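Giding protein-mglB (Thermus thermophilus, PDB 1J3W) probably acts as an adaptor and guanine-nucleotide exchange factor in gliding motility. Local coordinates at residues 2-13 and 34-45. Residues are numbered along the deposited sequence; the frame is centred on the assembly and turned at random.
Sequences VEPSLVLYGAPY and LIDRKGFVLAHK
P4 drops its ring onto F40 where the N-terminal arm of this Roadblock/LC7 protein runs along the first beta hairpin, strands 31-36 and 41-46, before entering helix 10-27. The bump is CG of P4, over one face of the F40 ring in a CH-pi contact, 3.7 Å from its centroid. V2 adds CG1 at the edge of the same ring, and P55 of a third subunit also packs on F40. At the hairpin's type I turn, K38 runs extended past V2 and lays NZ on E3 O, 2.9 Å away and nearly in line with the C=O bond (172°). Cut back to an alanine, K38 would probably leave E3 O without its donor and the start of the arm less firmly tied to the turn. Across that turn, D36 OD2 takes the N-H of F40, just past it, from above the carboxylate plane.

Further along, L42 rises as the central knob: CD1 meets L6 CD2 at 3.6 Å, while CD2 lies 4.1 Å from P4 CB. L8 reaches down with CD1 into the dip between L34 CD2 and A43 CB. That dip sits at a classic beta bulge, L42 and A43 both facing L34. Y13 swings its ring away from its own backbone N (chi1 175°), which brings CE1 to 3.8 Å from A43 CB. Two waters stitch the rest: one bridges L8 N and L42 O, and the other joins Y13 OH, at 2.7 Å, to H44 N.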
loop_
_atom_site.group_PDB
_atom_site.type_symbol
_atom_site.label_atom_id
_atom_site.label_comp_id
_atom_site.label_asym_id
_atom_site.label_seq_id
_atom_site.Cartn_x
_atom_site.Cartn_y
_atom_site.Cartn_z
ATOM N N VAL B 2 14.339 -16.144 -0.031
ATOM C CA VAL B 2 13.245 -15.920 0.957
ATOM C C VAL B 2 12.369 -17.163 1.077
ATOM O O VAL B 2 12.127 -17.861 0.094
ATOM C CB VAL B 2 12.355 -14.724 0.544
ATOM C CG1 VAL B 2 11.721 -14.988 -0.814
ATOM C CG2 VAL B 2 11.284 -14.482 1.595
ATOM N N GLU B 3 11.899 -17.432 2.290
ATOM C CA GLU B 3 11.049 -18.589 2.540
ATOM C C GLU B 3 9.767 -18.158 3.245
ATOM O O GLU B 3 9.726 -17.115 3.897
ATOM C CB GLU B 3 11.795 -19.614 3.398
ATOM C CG GLU B 3 13.056 -20.158 2.748
ATOM C CD GLU B 3 13.791 -21.148 3.631
ATOM O OE1 GLU B 3 14.827 -21.688 3.185
ATOM O OE2 GLU B 3 13.336 -21.385 4.769
ATOM N N PRO B 4 8.699 -18.957 3.114
ATOM C CA PRO B 4 7.417 -18.642 3.749
ATOM C C PRO B 4 7.510 -18.669 5.267
ATOM O O PRO B 4 8.436 -19.251 5.832
ATOM C CB PRO B 4 6.491 -19.739 3.225
ATOM C CG PRO B 4 7.085 -20.093 1.917
ATOM C CD PRO B 4 8.560 -20.122 2.226
ATOM N N SER B 5 6.544 -18.037 5.922
ATOM C CA SER B 5 6.505 -18.049 7.376
ATOM C C SER B 5 5.956 -19.380 7.868
ATOM O O SER B 5 5.625 -19.576 9.030
ATOM C CB SER B 5 5.598 -16.906 7.836
ATOM O OG SER B 5 6.135 -15.666 7.374
ATOM N N LEU B 6 5.837 -20.302 6.897
ATOM C CA LEU B 6 5.186 -21.571 7.158
ATOM C C LEU B 6 5.079 -22.388 5.867
ATOM O O LEU B 6 4.898 -21.859 4.777
ATOM C CB LEU B 6 3.787 -21.260 7.691
ATOM C CG LEU B 6 3.084 -22.488 8.269
ATOM C CD1 LEU B 6 2.011 -22.113 9.294
ATOM C CD2 LEU B 6 2.375 -23.322 7.201
ATOM N N VAL B 7 5.251 -23.714 6.008
ATOM C CA VAL B 7 5.045 -24.589 4.859
ATOM C C VAL B 7 4.358 -25.891 5.273
ATOM O O VAL B 7 4.733 -26.557 6.229
ATOM C CB VAL B 7 6.399 -24.890 4.213
ATOM C CG1 VAL B 7 7.206 -23.602 4.067
ATOM C CG2 VAL B 7 7.176 -25.882 5.058
ATOM N N LEU B 8 3.293 -26.231 4.526
ATOM C CA LEU B 8 2.471 -27.358 4.948
ATOM C C LEU B 8 2.798 -28.657 4.209
ATOM O O LEU B 8 2.910 -28.725 2.989
ATOM C CB LEU B 8 1.002 -26.990 4.756
ATOM C CG LEU B 8 0.555 -25.876 5.707
ATOM C CD1 LEU B 8 -0.889 -25.435 5.465
ATOM C CD2 LEU B 8 0.639 -26.278 7.181
ATOM N N TYR B 9 2.998 -29.701 5.028
ATOM C CA TYR B 9 3.173 -31.041 4.492
ATOM C C TYR B 9 2.592 -32.074 5.457
ATOM O O TYR B 9 2.261 -31.781 6.598
ATOM C CB TYR B 9 4.670 -31.284 4.316
ATOM C CG TYR B 9 5.363 -31.045 5.608
ATOM C CD1 TYR B 9 5.824 -29.770 5.922
ATOM C CD2 TYR B 9 5.548 -32.091 6.511
ATOM C CE1 TYR B 9 6.466 -29.541 7.132
ATOM C CE2 TYR B 9 6.197 -31.865 7.713
ATOM C CZ TYR B 9 6.661 -30.598 8.021
ATOM O OH TYR B 9 7.265 -30.356 9.237
ATOM N N GLY B 10 2.475 -33.333 5.053
ATOM C CA GLY B 10 1.980 -34.351 5.963
ATOM C C GLY B 10 0.609 -34.086 6.557
ATOM O O GLY B 10 -0.305 -33.649 5.857
ATOM N N ALA B 11 0.477 -34.350 7.857
ATOM C CA ALA B 11 -0.786 -34.177 8.577
ATOM C C ALA B 11 -1.297 -32.741 8.646
ATOM O O ALA B 11 -2.476 -32.491 8.401
ATOM C CB ALA B 11 -0.664 -34.751 9.992
ATOM N N PRO B 12 -0.425 -31.784 9.000
ATOM C CA PRO B 12 -0.847 -30.380 9.087
ATOM C C PRO B 12 -1.469 -29.895 7.780
ATOM O O PRO B 12 -2.510 -29.229 7.784
ATOM C CB PRO B 12 0.455 -29.655 9.411
ATOM C CG PRO B 12 1.194 -30.670 10.231
ATOM C CD PRO B 12 0.973 -31.934 9.440
ATOM N N TYR B 13 -0.820 -30.221 6.665
ATOM C CA TYR B 13 -1.316 -29.831 5.351
ATOM C C TYR B 13 -2.703 -30.419 5.141
ATOM O O TYR B 13 -3.635 -29.712 4.757
ATOM C CB TYR B 13 -0.382 -30.333 4.240
ATOM C CG TYR B 13 -0.898 -30.059 2.842
ATOM C CD1 TYR B 13 -0.781 -28.790 2.264
ATOM C CD2 TYR B 13 -1.551 -31.050 2.112
ATOM C CE1 TYR B 13 -1.305 -28.521 1.001
ATOM C CE2 TYR B 13 -2.080 -30.792 0.852
ATOM C CZ TYR B 13 -1.956 -29.525 0.298
ATOM O OH TYR B 13 -2.498 -29.267 -0.938
ATOM N N LEU B 34 -4.936 -20.554 1.931
ATOM C CA LEU B 34 -4.251 -20.131 3.096
ATOM C C LEU B 34 -2.918 -19.687 2.614
ATOM O O LEU B 34 -2.207 -20.409 1.929
ATOM C CB LEU B 34 -4.090 -21.334 4.024
ATOM C CG LEU B 34 -3.290 -20.988 5.279
ATOM C CD1 LEU B 34 -4.074 -20.091 6.238
ATOM C CD2 LEU B 34 -2.880 -22.221 6.083
ATOM N N ILE B 35 -2.590 -18.431 2.884
ATOM C CA ILE B 35 -1.342 -17.854 2.398
ATOM C C ILE B 35 -0.576 -17.254 3.563
ATOM O O ILE B 35 -1.153 -16.978 4.610
ATOM C CB ILE B 35 -1.612 -16.744 1.349
ATOM C CG1 ILE B 35 -2.234 -15.511 2.017
ATOM C CG2 ILE B 35 -2.571 -17.270 0.280
ATOM C CD1 ILE B 35 -2.438 -14.343 1.069
ATOM N N ASP B 36 0.729 -17.071 3.406
ATOM C CA ASP B 36 1.469 -16.463 4.498
ATOM C C ASP B 36 1.468 -14.968 4.242
ATOM O O ASP B 36 1.128 -14.518 3.146
ATOM C CB ASP B 36 2.896 -17.035 4.623
ATOM C CG ASP B 36 3.831 -16.615 3.499
ATOM O OD1 ASP B 36 4.993 -17.073 3.528
ATOM O OD2 ASP B 36 3.443 -15.848 2.600
ATOM N N ARG B 37 1.828 -14.183 5.249
ATOM C CA ARG B 37 1.804 -12.742 5.074
ATOM C C ARG B 37 2.804 -12.226 4.038
ATOM O O ARG B 37 2.815 -11.039 3.716
ATOM C CB ARG B 37 1.994 -12.055 6.429
ATOM C CG ARG B 37 0.928 -12.465 7.450
ATOM C CD ARG B 37 0.957 -11.573 8.684
ATOM N NE ARG B 37 0.645 -10.192 8.340
ATOM C CZ ARG B 37 -0.564 -9.642 8.419
ATOM N NH1 ARG B 37 -1.600 -10.351 8.845
ATOM N NH2 ARG B 37 -0.739 -8.380 8.058
ATOM N N LYS B 38 3.634 -13.122 3.506
ATOM C CA LYS B 38 4.605 -12.750 2.482
ATOM C C LYS B 38 4.058 -13.002 1.075
ATOM O O LYS B 38 4.690 -12.644 0.081
ATOM C CB LYS B 38 5.911 -13.532 2.656
ATOM C CG LYS B 38 6.664 -13.245 3.943
ATOM C CD LYS B 38 7.979 -14.011 3.970
ATOM C CE LYS B 38 8.704 -13.833 5.294
ATOM N NZ LYS B 38 9.991 -14.581 5.316
ATOM N N GLY B 39 2.893 -13.639 0.988
ATOM C CA GLY B 39 2.302 -13.898 -0.315
ATOM C C GLY B 39 2.384 -15.325 -0.834
ATOM O O GLY B 39 1.787 -15.646 -1.859
ATOM N N PHE B 40 3.119 -16.189 -0.147
ATOM C CA PHE B 40 3.231 -17.572 -0.601
ATOM C C PHE B 40 1.939 -18.332 -0.324
ATOM O O PHE B 40 1.317 -18.140 0.719
ATOM C CB PHE B 40 4.381 -18.296 0.106
ATOM C CG PHE B 40 5.746 -17.833 -0.315
ATOM C CD1 PHE B 40 6.476 -16.961 0.487
ATOM C CD2 PHE B 40 6.308 -18.285 -1.503
ATOM C CE1 PHE B 40 7.751 -16.547 0.107
ATOM C CE2 PHE B 40 7.581 -17.876 -1.890
ATOM C CZ PHE B 40 8.303 -17.006 -1.084
ATOM N N VAL B 41 1.537 -19.189 -1.260
ATOM C CA VAL B 41 0.332 -19.990 -1.067
ATOM C C VAL B 41 0.751 -21.246 -0.309
ATOM O O VAL B 41 1.594 -22.012 -0.781
ATOM C CB VAL B 41 -0.306 -20.396 -2.406
ATOM C CG1 VAL B 41 -1.510 -21.290 -2.146
ATOM C CG2 VAL B 41 -0.739 -19.148 -3.176
ATOM N N LEU B 42 0.170 -21.448 0.868
ATOM C CA LEU B 42 0.502 -22.602 1.698
ATOM C C LEU B 42 -0.381 -23.799 1.379
ATOM O O LEU B 42 0.048 -24.945 1.495
ATOM C CB LEU B 42 0.359 -22.235 3.176
ATOM C CG LEU B 42 1.101 -20.964 3.607
ATOM C CD1 LEU B 42 0.946 -20.768 5.105
ATOM C CD2 LEU B 42 2.569 -21.070 3.232
ATOM N N ALA B 43 -1.623 -23.527 0.990
ATOM C CA ALA B 43 -2.582 -24.570 0.634
ATOM C C ALA B 43 -3.747 -23.884 -0.070
ATOM O O ALA B 43 -4.082 -22.740 0.249
ATOM C CB ALA B 43 -3.081 -25.291 1.882
ATOM N N HIS B 44 -4.353 -24.562 -1.037
ATOM C CA HIS B 44 -5.481 -23.979 -1.752
ATOM C C HIS B 44 -6.395 -25.058 -2.300
ATOM O O HIS B 44 -5.941 -26.135 -2.681
ATOM C CB HIS B 44 -4.999 -23.072 -2.892
ATOM C CG HIS B 44 -4.307 -23.799 -4.002
ATOM N ND1 HIS B 44 -4.986 -24.382 -5.051
ATOM C CD2 HIS B 44 -2.993 -24.035 -4.228
ATOM C CE1 HIS B 44 -4.121 -24.942 -5.876
ATOM N NE2 HIS B 44 -2.903 -24.747 -5.399
ATOM N N LYS B 45 -7.691 -24.761 -2.313
ATOM C CA LYS B 45 -8.694 -25.678 -2.832
ATOM C C LYS B 45 -9.732 -24.883 -3.601
ATOM O O LYS B 45 -10.022 -23.730 -3.267
ATOM C CB LYS B 45 -9.350 -26.460 -1.691
ATOM C CG LYS B 45 -8.414 -27.495 -1.083
ATOM C CD LYS B 45 -8.046 -28.561 -2.110
ATOM C CE LYS B 45 -6.781 -29.306 -1.711
ATOM N NZ LYS B 45 -6.431 -30.387 -2.682
HETATM O O HOH W 1 2.765 -25.159 2.173
HETATM O O HOH W 2 -2.547 -26.757 -1.935
#